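Local coordinates for uncharacterized protein (Bacteroides caccae, PDB 4L7A) that is of unknown function but is probably a zinc-dependent metallopeptidase, at residues Ala182-Val187 with Ile228-Lys232; Glu19-Phe23 with Phe59-Val63; Leu150-Tyr156 with Tyr239-Trp244. One frame throughout, in Å; residues are numbered along the deposited sequence.

Contact 1 of 3, residues Ala182-Val187 with Ile228-Lys232; sequences APLGFV and IIDQK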
loop_
_atom_site.group_PDB
_atom_site.type_symbol
_atom_site.label_atom_id
_atom_site.label_comp_id
_atom_site.label_asym_id
_atom_site.label_seq_id
_atom_site.Cartn_x
_atom_site.Cartn_y
_atom_site.Cartn_z
ATOM N N ALA A 182 -9.450 -3.188 -19.411
ATOM C CA ALA A 182 -8.749 -1.972 -19.722
ATOM C C ALA A 182 -9.483 -1.202 -20.794
ATOM O O ALA A 182 -9.619 -0.014 -20.653
ATOM C CB ALA A 182 -7.322 -2.290 -20.111
ATOM N N PRO A 183 -9.989 -1.879 -21.862
ATOM C CA PRO A 183 -10.754 -1.139 -22.883
ATOM C C PRO A 183 -12.017 -0.484 -22.359
ATOM O O PRO A 183 -12.548 0.412 -23.021
ATOM C CB PRO A 183 -11.106 -2.214 -23.937
ATOM C CG PRO A 183 -10.035 -3.173 -23.857
ATOM C CD PRO A 183 -9.700 -3.234 -22.341
ATOM N N LEU A 184 -12.472 -0.916 -21.189
ATOM C CA LEU A 184 -13.644 -0.319 -20.536
ATOM C C LEU A 184 -13.242 0.762 -19.532
ATOM O O LEU A 184 -14.098 1.330 -18.863
ATOM C CB LEU A 184 -14.476 -1.391 -19.791
ATOM C CG LEU A 184 -14.776 -2.662 -20.557
ATOM C CD1 LEU A 184 -15.439 -3.669 -19.631
ATOM C CD2 LEU A 184 -15.651 -2.434 -21.790
ATOM N N GLY A 185 -11.954 1.062 -19.421
ATOM C CA GLY A 185 -11.499 2.116 -18.528
ATOM C C GLY A 185 -11.183 1.651 -17.116
ATOM O O GLY A 185 -11.218 2.427 -16.176
ATOM N N PHE A 186 -10.906 0.365 -16.950
ATOM C CA PHE A 186 -10.551 -0.187 -15.632
ATOM C C PHE A 186 -9.081 -0.542 -15.625
ATOM O O PHE A 186 -8.616 -1.304 -16.515
ATOM C CB PHE A 186 -11.376 -1.452 -15.349
ATOM C CG PHE A 186 -12.869 -1.194 -15.236
ATOM C CD1 PHE A 186 -13.351 -0.173 -14.414
ATOM C CD2 PHE A 186 -13.767 -1.936 -15.950
ATOM C CE1 PHE A 186 -14.688 0.074 -14.313
ATOM C CE2 PHE A 186 -15.117 -1.681 -15.847
ATOM C CZ PHE A 186 -15.574 -0.665 -15.060
ATOM N N VAL A 187 -8.345 -0.008 -14.641
ATOM C CA VAL A 187 -6.922 -0.266 -14.534
ATOM C C VAL A 187 -6.542 -1.676 -14.091
ATOM O O VAL A 187 -5.425 -2.101 -14.333
ATOM C CB VAL A 187 -6.176 0.770 -13.649
ATOM C CG1 VAL A 187 -6.160 2.151 -14.336
ATOM C CG2 VAL A 187 -6.774 0.882 -12.215
ATOM N N ILE A 228 -11.035 7.025 -21.173
ATOM C CA ILE A 228 -11.769 6.771 -19.962
ATOM C C ILE A 228 -10.826 6.768 -18.712
ATOM O O ILE A 228 -11.131 7.390 -17.687
ATOM C CB ILE A 228 -12.566 5.484 -20.060
ATOM C CG1 ILE A 228 -13.609 5.576 -21.185
ATOM C CG2 ILE A 228 -13.317 5.287 -18.782
ATOM C CD1 ILE A 228 -14.169 4.210 -21.637
ATOM N N ILE A 229 -9.688 6.100 -18.839
ATOM C CA ILE A 229 -8.681 6.103 -17.801
ATOM C C ILE A 229 -8.138 7.522 -17.583
ATOM O O ILE A 229 -7.995 7.952 -16.418
ATOM C CB ILE A 229 -7.591 5.128 -18.068
ATOM C CG1 ILE A 229 -8.164 3.725 -18.008
ATOM C CG2 ILE A 229 -6.487 5.224 -17.003
ATOM C CD1 ILE A 229 -7.240 2.662 -18.515
ATOM N N ASP A 230 -7.884 8.247 -18.677
ATOM C CA ASP A 230 -7.443 9.625 -18.578
ATOM C C ASP A 230 -8.438 10.491 -17.781
ATOM O O ASP A 230 -8.051 11.241 -16.899
ATOM C CB ASP A 230 -7.221 10.227 -19.976
ATOM C CG ASP A 230 -5.956 9.655 -20.667
ATOM O OD1 ASP A 230 -4.997 9.295 -19.940
ATOM O OD2 ASP A 230 -5.926 9.597 -21.918
ATOM N N GLN A 231 -9.720 10.335 -18.056
ATOM C CA GLN A 231 -10.728 11.122 -17.360
ATOM C C GLN A 231 -10.772 10.802 -15.844
ATOM O O GLN A 231 -10.855 11.715 -15.005
ATOM C CB GLN A 231 -12.082 10.854 -18.006
ATOM C CG GLN A 231 -13.196 11.596 -17.351
ATOM C CD GLN A 231 -14.526 11.278 -17.993
ATOM O OE1 GLN A 231 -14.609 10.522 -18.942
ATOM N NE2 GLN A 231 -15.563 11.885 -17.488
ATOM N N LYS A 232 -10.725 9.509 -15.507
ATOM C CA LYS A 232 -10.690 9.067 -14.117
ATOM C C LYS A 232 -9.483 9.604 -13.379
ATOM O O LYS A 232 -9.586 10.164 -12.252
ATOM C CB LYS A 232 -10.697 7.521 -14.046
ATOM C CG LYS A 232 -12.030 6.952 -14.455
ATOM C CD LYS A 232 -12.028 5.419 -14.448
ATOM C CE LYS A 232 -13.397 4.891 -14.691
ATOM N NZ LYS A 232 -13.417 3.364 -14.786
#
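Lys232 sets out with CG beside its backbone N, anti to the carbonyl carbon (chi1 -70°), and the rest of its chain runs fully extended, so that NZ is carried across to Gly185 O at 2.8 Å. The ammonium group does not lie in the plane of that peptide but stands above it, 50° out. Lys232 NZ also comes within 3.6 Å of Phe186 CD1, meeting the ring obliquely. Buried as it is, NZ is well provided for: it forms a salt bridge with Asp198 and a hydrogen bond with Ser164 besides the one to the glycine carbonyl.

The principle illustrated is how a helix terminus can double as a packing surface. Gly185 is the C-prime residue of a Schellman motif, with positive phi (90°) and its N bonded back to Ala182 O at 2.9 Å. Having no side chain, it lets two isoleucines close over its CA: Ile228 CG2 and Ile229 CG1 both approach Gly185 CA to 3.7 Å. A CB at this position would fall only 2.2 Å from Ile228 CG2, and at this positive phi it would also press on the preceding carbonyl O, so turn and packing both call for glycine. Farther along, Val187 CG1 meets Ile229 CG2 at 4.1 Å, continuing the apolar seam past the glycine.

The end of the turn, round Gly185, thus lies against helix 211-244. Helix 195-208 receives Val187 and supplies Asp198, helix 160-163 packs on Ile228 and Lys232 through Ile163, and Ile229 faces Trp214, Met218 and Ala221 from an earlier part of helix 211-244.

Contact 2 of 3, residues Glu19-Phe23 with Phe59-Val63; sequences EKSEF and FWLSV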
loop_
_atom_site.group_PDB
_atom_site.type_symbol
_atom_site.label_atom_id
_atom_site.label_comp_id
_atom_site.label_asym_id
_atom_site.label_seq_id
_atom_site.Cartn_x
_atom_site.Cartn_y
_atom_site.Cartn_z
ATOM N N GLU A 19 18.200 -5.884 22.283
ATOM C CA GLU A 19 17.928 -5.554 20.872
ATOM C C GLU A 19 16.424 -5.307 20.665
ATOM O O GLU A 19 16.040 -4.315 20.064
ATOM C CB GLU A 19 18.470 -6.667 19.952
ATOM C CG GLU A 19 20.032 -6.661 19.864
ATOM C CD GLU A 19 20.652 -7.898 19.204
ATOM O OE1 GLU A 19 20.011 -8.959 19.148
ATOM O OE2 GLU A 19 21.838 -7.841 18.808
ATOM N N LYS A 20 15.578 -6.169 21.226
ATOM C CA LYS A 20 14.131 -5.985 21.132
ATOM C C LYS A 20 13.645 -4.741 21.827
ATOM O O LYS A 20 12.740 -4.097 21.313
ATOM C CB LYS A 20 13.364 -7.155 21.717
ATOM C CG LYS A 20 13.602 -8.411 20.964
ATOM C CD LYS A 20 12.890 -9.511 21.664
ATOM C CE LYS A 20 13.276 -10.827 21.115
ATOM N NZ LYS A 20 12.578 -11.849 21.911
ATOM N N SER A 21 14.220 -4.411 22.996
ATOM C CA SER A 21 13.837 -3.173 23.673
ATOM C C SER A 21 14.333 -1.975 22.861
ATOM O O SER A 21 13.679 -0.950 22.838
ATOM C CB SER A 21 14.409 -3.076 25.108
ATOM O OG SER A 21 13.897 -4.147 25.853
ATOM N N GLU A 22 15.487 -2.098 22.206
ATOM C CA GLU A 22 15.994 -0.993 21.344
ATOM C C GLU A 22 15.053 -0.765 20.146
ATOM O O GLU A 22 14.758 0.367 19.798
ATOM C CB GLU A 22 17.443 -1.267 20.866
ATOM C CG GLU A 22 18.146 -0.104 20.105
ATOM C CD GLU A 22 19.495 -0.502 19.446
ATOM O OE1 GLU A 22 19.995 -1.629 19.701
ATOM O OE2 GLU A 22 20.062 0.309 18.663
ATOM N N PHE A 23 14.584 -1.838 19.533
ATOM C CA PHE A 23 13.593 -1.735 18.461
ATOM C C PHE A 23 12.260 -1.145 18.983
ATOM O O PHE A 23 11.665 -0.306 18.325
ATOM C CB PHE A 23 13.407 -3.087 17.768
ATOM C CG PHE A 23 12.655 -3.042 16.459
ATOM C CD1 PHE A 23 12.662 -1.928 15.631
ATOM C CD2 PHE A 23 11.959 -4.159 16.034
ATOM C CE1 PHE A 23 11.964 -1.950 14.417
ATOM C CE2 PHE A 23 11.257 -4.173 14.823
ATOM C CZ PHE A 23 11.256 -3.057 14.033
ATOM N N PHE A 59 13.524 -11.319 13.297
ATOM C CA PHE A 59 13.700 -10.018 13.911
ATOM C C PHE A 59 14.402 -8.963 13.032
ATOM O O PHE A 59 13.881 -7.883 12.852
ATOM C CB PHE A 59 14.490 -10.129 15.202
ATOM C CG PHE A 59 14.794 -8.781 15.850
ATOM C CD1 PHE A 59 13.860 -8.185 16.706
ATOM C CD2 PHE A 59 15.982 -8.135 15.626
ATOM C CE1 PHE A 59 14.129 -6.967 17.349
ATOM C CE2 PHE A 59 16.266 -6.921 16.268
ATOM C CZ PHE A 59 15.324 -6.341 17.145
ATOM N N TRP A 60 15.581 -9.262 12.522
ATOM C CA TRP A 60 16.309 -8.282 11.730
ATOM C C TRP A 60 15.603 -7.988 10.379
ATOM O O TRP A 60 15.683 -6.884 9.847
ATOM C CB TRP A 60 17.762 -8.716 11.534
ATOM C CG TRP A 60 18.478 -8.649 12.805
ATOM C CD1 TRP A 60 18.869 -9.698 13.570
ATOM C CD2 TRP A 60 18.912 -7.457 13.489
ATOM N NE1 TRP A 60 19.504 -9.250 14.682
ATOM C CE2 TRP A 60 19.506 -7.873 14.689
ATOM C CE3 TRP A 60 18.807 -6.094 13.229
ATOM C CZ2 TRP A 60 20.036 -6.973 15.617
ATOM C CZ3 TRP A 60 19.309 -5.194 14.154
ATOM C CH2 TRP A 60 19.940 -5.638 15.335
ATOM N N LEU A 61 14.857 -8.940 9.877
ATOM C CA LEU A 61 14.010 -8.612 8.755
ATOM C C LEU A 61 12.815 -7.660 9.145
ATOM O O LEU A 61 12.406 -6.815 8.335
ATOM C CB LEU A 61 13.491 -9.891 8.102
ATOM C CG LEU A 61 12.603 -9.710 6.849
ATOM C CD1 LEU A 61 13.352 -8.920 5.772
ATOM C CD2 LEU A 61 12.222 -11.099 6.344
ATOM N N SER A 62 12.288 -7.796 10.366
ATOM C CA SER A 62 11.246 -6.889 10.848
ATOM C C SER A 62 11.770 -5.457 10.926
ATOM O O SER A 62 11.068 -4.534 10.611
ATOM C CB SER A 62 10.718 -7.288 12.212
ATOM O OG SER A 62 10.091 -8.561 12.110
ATOM N N VAL A 63 13.012 -5.296 11.352
ATOM C CA VAL A 63 13.648 -4.007 11.430
ATOM C C VAL A 63 13.788 -3.390 10.037
ATOM O O VAL A 63 13.517 -2.177 9.836
ATOM C CB VAL A 63 15.041 -4.127 12.079
ATOM C CG1 VAL A 63 15.753 -2.788 12.072
ATOM C CG2 VAL A 63 14.922 -4.620 13.507
HETATM O O HOH W 1 20.510 -10.562 17.057
#
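Phe23 projects from its helix with CG anti to the backbone N (chi1 -167°), which lays one ring face beneath Val63. Val63 CG2 sits over the middle of the Phe23 ring, 3.8 Å from its centroid and almost on the normal, a clear CH-pi contact. The same methyl also lies over a face of Phe59, toward its rim, so one valine branch serves two aromatic rings. Those rings are turned 82° apart, with Phe23 CD2 and Phe59 CE1 meeting at 3.8 Å, while Phe59 CZ reaches Glu19 O at 3.6 Å.

This is a nearly parallel helix pair, the axes of the two segments 17° apart and 11.6 Å from each other, and the large aromatics fill that wide spacing. It joins helix 17-35, near the N terminus, to helix 59-81, which on another side meets strand 115-122 through Met122.

At the more exposed end, the Glu19 carboxylate stands at the edge of the Trp60 indole, its plane nearly perpendicular to that of the ring. One water bridges them, donating to Glu19 OE1 at 2.7 Å and accepting from Trp60 NE1 at 2.9 Å. Glu19 OE1 also takes a hydrogen bond from Ser16 N.

Contact 3 of 3, residues Leu150-Tyr156 with Tyr239-Trp244; sequences LHQKKNY and YMKDSW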
loop_
_atom_site.group_PDB
_atom_site.type_symbol
_atom_site.label_atom_id
_atom_site.label_comp_id
_atom_site.label_asym_id
_atom_site.label_seq_id
_atom_site.Cartn_x
_atom_site.Cartn_y
_atom_site.Cartn_z
ATOM N N LEU A 150 -9.171 8.008 2.921
ATOM C CA LEU A 150 -9.342 9.389 2.483
ATOM C C LEU A 150 -10.776 9.613 1.977
ATOM O O LEU A 150 -11.452 10.634 2.326
ATOM C CB LEU A 150 -8.343 9.779 1.394
ATOM C CG LEU A 150 -6.866 9.769 1.766
ATOM C CD1 LEU A 150 -5.984 9.963 0.545
ATOM C CD2 LEU A 150 -6.583 10.861 2.857
ATOM N N HIS A 151 -11.241 8.685 1.156
ATOM C CA HIS A 151 -12.599 8.785 0.588
ATOM C C HIS A 151 -13.705 8.781 1.607
ATOM O O HIS A 151 -14.659 9.485 1.413
ATOM C CB HIS A 151 -12.855 7.722 -0.430
ATOM C CG HIS A 151 -11.826 7.714 -1.510
ATOM N ND1 HIS A 151 -11.517 6.589 -2.225
ATOM C CD2 HIS A 151 -11.010 8.699 -1.969
ATOM C CE1 HIS A 151 -10.537 6.872 -3.079
ATOM N NE2 HIS A 151 -10.239 8.161 -2.969
ATOM N N GLN A 152 -13.545 8.022 2.684
ATOM C CA GLN A 152 -14.500 7.998 3.797
ATOM C C GLN A 152 -14.550 9.325 4.525
ATOM O O GLN A 152 -15.624 9.810 4.845
ATOM C CB GLN A 152 -14.167 6.883 4.806
ATOM C CG GLN A 152 -14.346 5.479 4.210
ATOM C CD GLN A 152 -14.060 4.284 5.188
ATOM O OE1 GLN A 152 -13.002 4.197 5.832
ATOM N NE2 GLN A 152 -15.016 3.359 5.268
ATOM N N LYS A 153 -13.387 9.932 4.742
ATOM C CA LYS A 153 -13.340 11.206 5.443
ATOM C C LYS A 153 -13.787 12.371 4.583
ATOM O O LYS A 153 -14.484 13.276 5.067
ATOM C CB LYS A 153 -11.956 11.474 5.946
ATOM C CG LYS A 153 -11.513 10.580 7.103
ATOM C CD LYS A 153 -10.205 11.118 7.578
ATOM C CE LYS A 153 -9.838 10.630 8.949
ATOM N NZ LYS A 153 -9.781 9.192 8.952
ATOM N N LYS A 154 -13.371 12.392 3.315
ATOM C CA LYS A 154 -13.824 13.408 2.365
ATOM C C LYS A 154 -14.265 12.744 1.078
ATOM O O LYS A 154 -13.432 12.289 0.267
ATOM C CB LYS A 154 -12.731 14.444 2.103
ATOM C CG LYS A 154 -12.367 15.244 3.304
ATOM C CD LYS A 154 -11.333 16.272 2.995
ATOM C CE LYS A 154 -10.798 16.792 4.293
ATOM N NZ LYS A 154 -9.846 17.832 4.031
ATOM N N ASN A 155 -15.576 12.686 0.879
ATOM C CA ASN A 155 -16.123 11.925 -0.222
ATOM C C ASN A 155 -15.609 12.401 -1.578
ATOM O O ASN A 155 -15.460 13.614 -1.791
ATOM C CB ASN A 155 -17.635 11.970 -0.168
ATOM C CG ASN A 155 -18.182 11.115 0.979
ATOM O OD1 ASN A 155 -17.453 10.366 1.664
ATOM N ND2 ASN A 155 -19.449 11.240 1.208
ATOM N N TYR A 156 -15.352 11.460 -2.486
ATOM C CA TYR A 156 -14.893 11.807 -3.824
ATOM C C TYR A 156 -16.099 12.292 -4.646
ATOM O O TYR A 156 -17.229 12.054 -4.235
ATOM C CB TYR A 156 -14.147 10.629 -4.491
ATOM C CG TYR A 156 -14.985 9.374 -4.718
ATOM C CD1 TYR A 156 -15.829 9.307 -5.812
ATOM C CD2 TYR A 156 -14.942 8.278 -3.846
ATOM C CE1 TYR A 156 -16.583 8.245 -6.026
ATOM C CE2 TYR A 156 -15.762 7.189 -4.056
ATOM C CZ TYR A 156 -16.551 7.190 -5.161
ATOM O OH TYR A 156 -17.361 6.150 -5.483
ATOM N N TYR A 239 -9.369 15.739 -7.179
ATOM C CA TYR A 239 -9.840 15.414 -5.858
ATOM C C TYR A 239 -8.683 15.497 -4.834
ATOM O O TYR A 239 -8.852 16.096 -3.751
ATOM C CB TYR A 239 -10.419 13.994 -5.825
ATOM C CG TYR A 239 -10.606 13.426 -4.410
ATOM C CD1 TYR A 239 -11.643 13.872 -3.580
ATOM C CD2 TYR A 239 -9.738 12.474 -3.899
ATOM C CE1 TYR A 239 -11.810 13.368 -2.276
ATOM C CE2 TYR A 239 -9.898 11.961 -2.602
ATOM C CZ TYR A 239 -10.932 12.429 -1.800
ATOM O OH TYR A 239 -11.064 11.904 -0.518
HETATM N N MSE A 240 -7.530 14.903 -5.152
HETATM C CA MSE A 240 -6.445 14.929 -4.173
HETATM C C MSE A 240 -5.995 16.387 -3.933
HETATM O O MSE A 240 -5.687 16.763 -2.779
HETATM C CB MSE A 240 -5.302 14.074 -4.610
HETATM C CG MSE A 240 -5.661 12.612 -4.724
HETATM SE SE MSE A 240 -6.013 11.859 -2.954
HETATM C CE MSE A 240 -4.177 11.692 -2.338
ATOM N N LYS A 241 -6.001 17.186 -5.007
ATOM C CA LYS A 241 -5.692 18.619 -4.902
ATOM C C LYS A 241 -6.743 19.419 -4.083
ATOM O O LYS A 241 -6.413 20.066 -3.087
ATOM C CB LYS A 241 -5.536 19.232 -6.290
ATOM C CG LYS A 241 -5.201 20.685 -6.270
ATOM C CD LYS A 241 -4.889 21.163 -7.691
ATOM C CE LYS A 241 -5.663 22.417 -7.984
ATOM N NZ LYS A 241 -4.993 23.299 -8.970
ATOM N N ASP A 242 -8.000 19.327 -4.462
ATOM C CA ASP A 242 -9.021 20.127 -3.827
ATOM C C ASP A 242 -9.268 19.701 -2.371
ATOM O O ASP A 242 -9.473 20.547 -1.541
ATOM C CB ASP A 242 -10.354 20.069 -4.592
ATOM C CG ASP A 242 -10.267 20.628 -6.009
ATOM O OD1 ASP A 242 -9.266 21.313 -6.325
ATOM O OD2 ASP A 242 -11.198 20.336 -6.802
ATOM N N SER A 243 -9.256 18.398 -2.085
ATOM C CA SER A 243 -9.657 17.911 -0.786
ATOM C C SER A 243 -8.482 17.746 0.165
ATOM O O SER A 243 -8.669 17.854 1.349
ATOM C CB SER A 243 -10.400 16.561 -0.921
ATOM O OG SER A 243 -11.646 16.777 -1.574
ATOM N N TRP A 244 -7.282 17.434 -0.344
ATOM C CA TRP A 244 -6.172 17.137 0.549
ATOM C C TRP A 244 -4.921 17.965 0.319
ATOM O O TRP A 244 -3.922 17.744 0.978
ATOM C CB TRP A 244 -5.842 15.632 0.486
ATOM C CG TRP A 244 -7.011 14.786 0.862
ATOM C CD1 TRP A 244 -7.876 14.153 0.018
ATOM C CD2 TRP A 244 -7.496 14.553 2.192
ATOM N NE1 TRP A 244 -8.823 13.460 0.739
ATOM C CE2 TRP A 244 -8.649 13.729 2.074
ATOM C CE3 TRP A 244 -7.026 14.889 3.466
ATOM C CZ2 TRP A 244 -9.351 13.246 3.198
ATOM C CZ3 TRP A 244 -7.744 14.441 4.595
ATOM C CH2 TRP A 244 -8.885 13.612 4.441
#
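Where Lys154 leaves helical geometry, the chain turns across the last turns of helix 211-244, with the CA atoms of Tyr156 and Tyr239 6.5 Å apart. The helix that ends here, 131-153, carries the sequence HEFAH just ahead of Leu150, matching the HExxH zinc-binding motif of metallopeptidases in this clan; the contact joins the C-terminal end of this helix, probably the zinc-binding one, to helix 211-244.

Tyr239, with CG anti to its N (chi1 165°), drives its hydroxyl into the turn. Tyr239 OH donates to Lys154 O in a short bond of 2.5 Å, in the carbonyl plane. Tyr239 OH also accepts from Trp244 NE1 at 3.0 Å in a bond that is nearly straight (171°) and lies in the indole plane. A phenylalanine in place of Tyr239 would probably leave both Lys154 O and Trp244 NE1 without these partners and let the indole turn more easily. The phenol ring has Tyr156 CB over one face, and its CE2 comes to the edge of the His151 ring, 3.5 Å from CD2.

Trp244 is held between two side chains. Leu150 CD2 lies over one face, 3.6 Å from the centroid of the six-membered ring. The extended chain of Lys154 crosses the opposite face, where Lys154 NZ lies 4.2 Å from the centroid of the Trp244 six-membered ring, a cation-pi contact. Lys154 NZ also donates to Ser243 O at 2.9 Å, nearly in line with the C=O bond, at the end of the helix. The other leucine methyl, Leu150 CD1, touches CE of selenomethionine Met240 at 3.8 Å.

In the fold
Followed from the N terminus, the chain closes its first loop at contact 2, where, after strand 38-40, it comes back to helix 17-35 with helix 59-81. Contacts 3 and 1 come later and are nested: helix 131-153 opens the larger loop, the 182-187 turn then meets 228-232 to close contact 1, joining the loop after helix 178-181 to helix 211-244, and that helix runs on to close contact 3, joining its own end to that of helix 131-153. Their centres are about 20 Å apart and their nearest atoms about 8 Å. Contact 2 lies across the chain's centre from both, about 43 Å from contact 1 and 36 Å from contact 3, centre to centre.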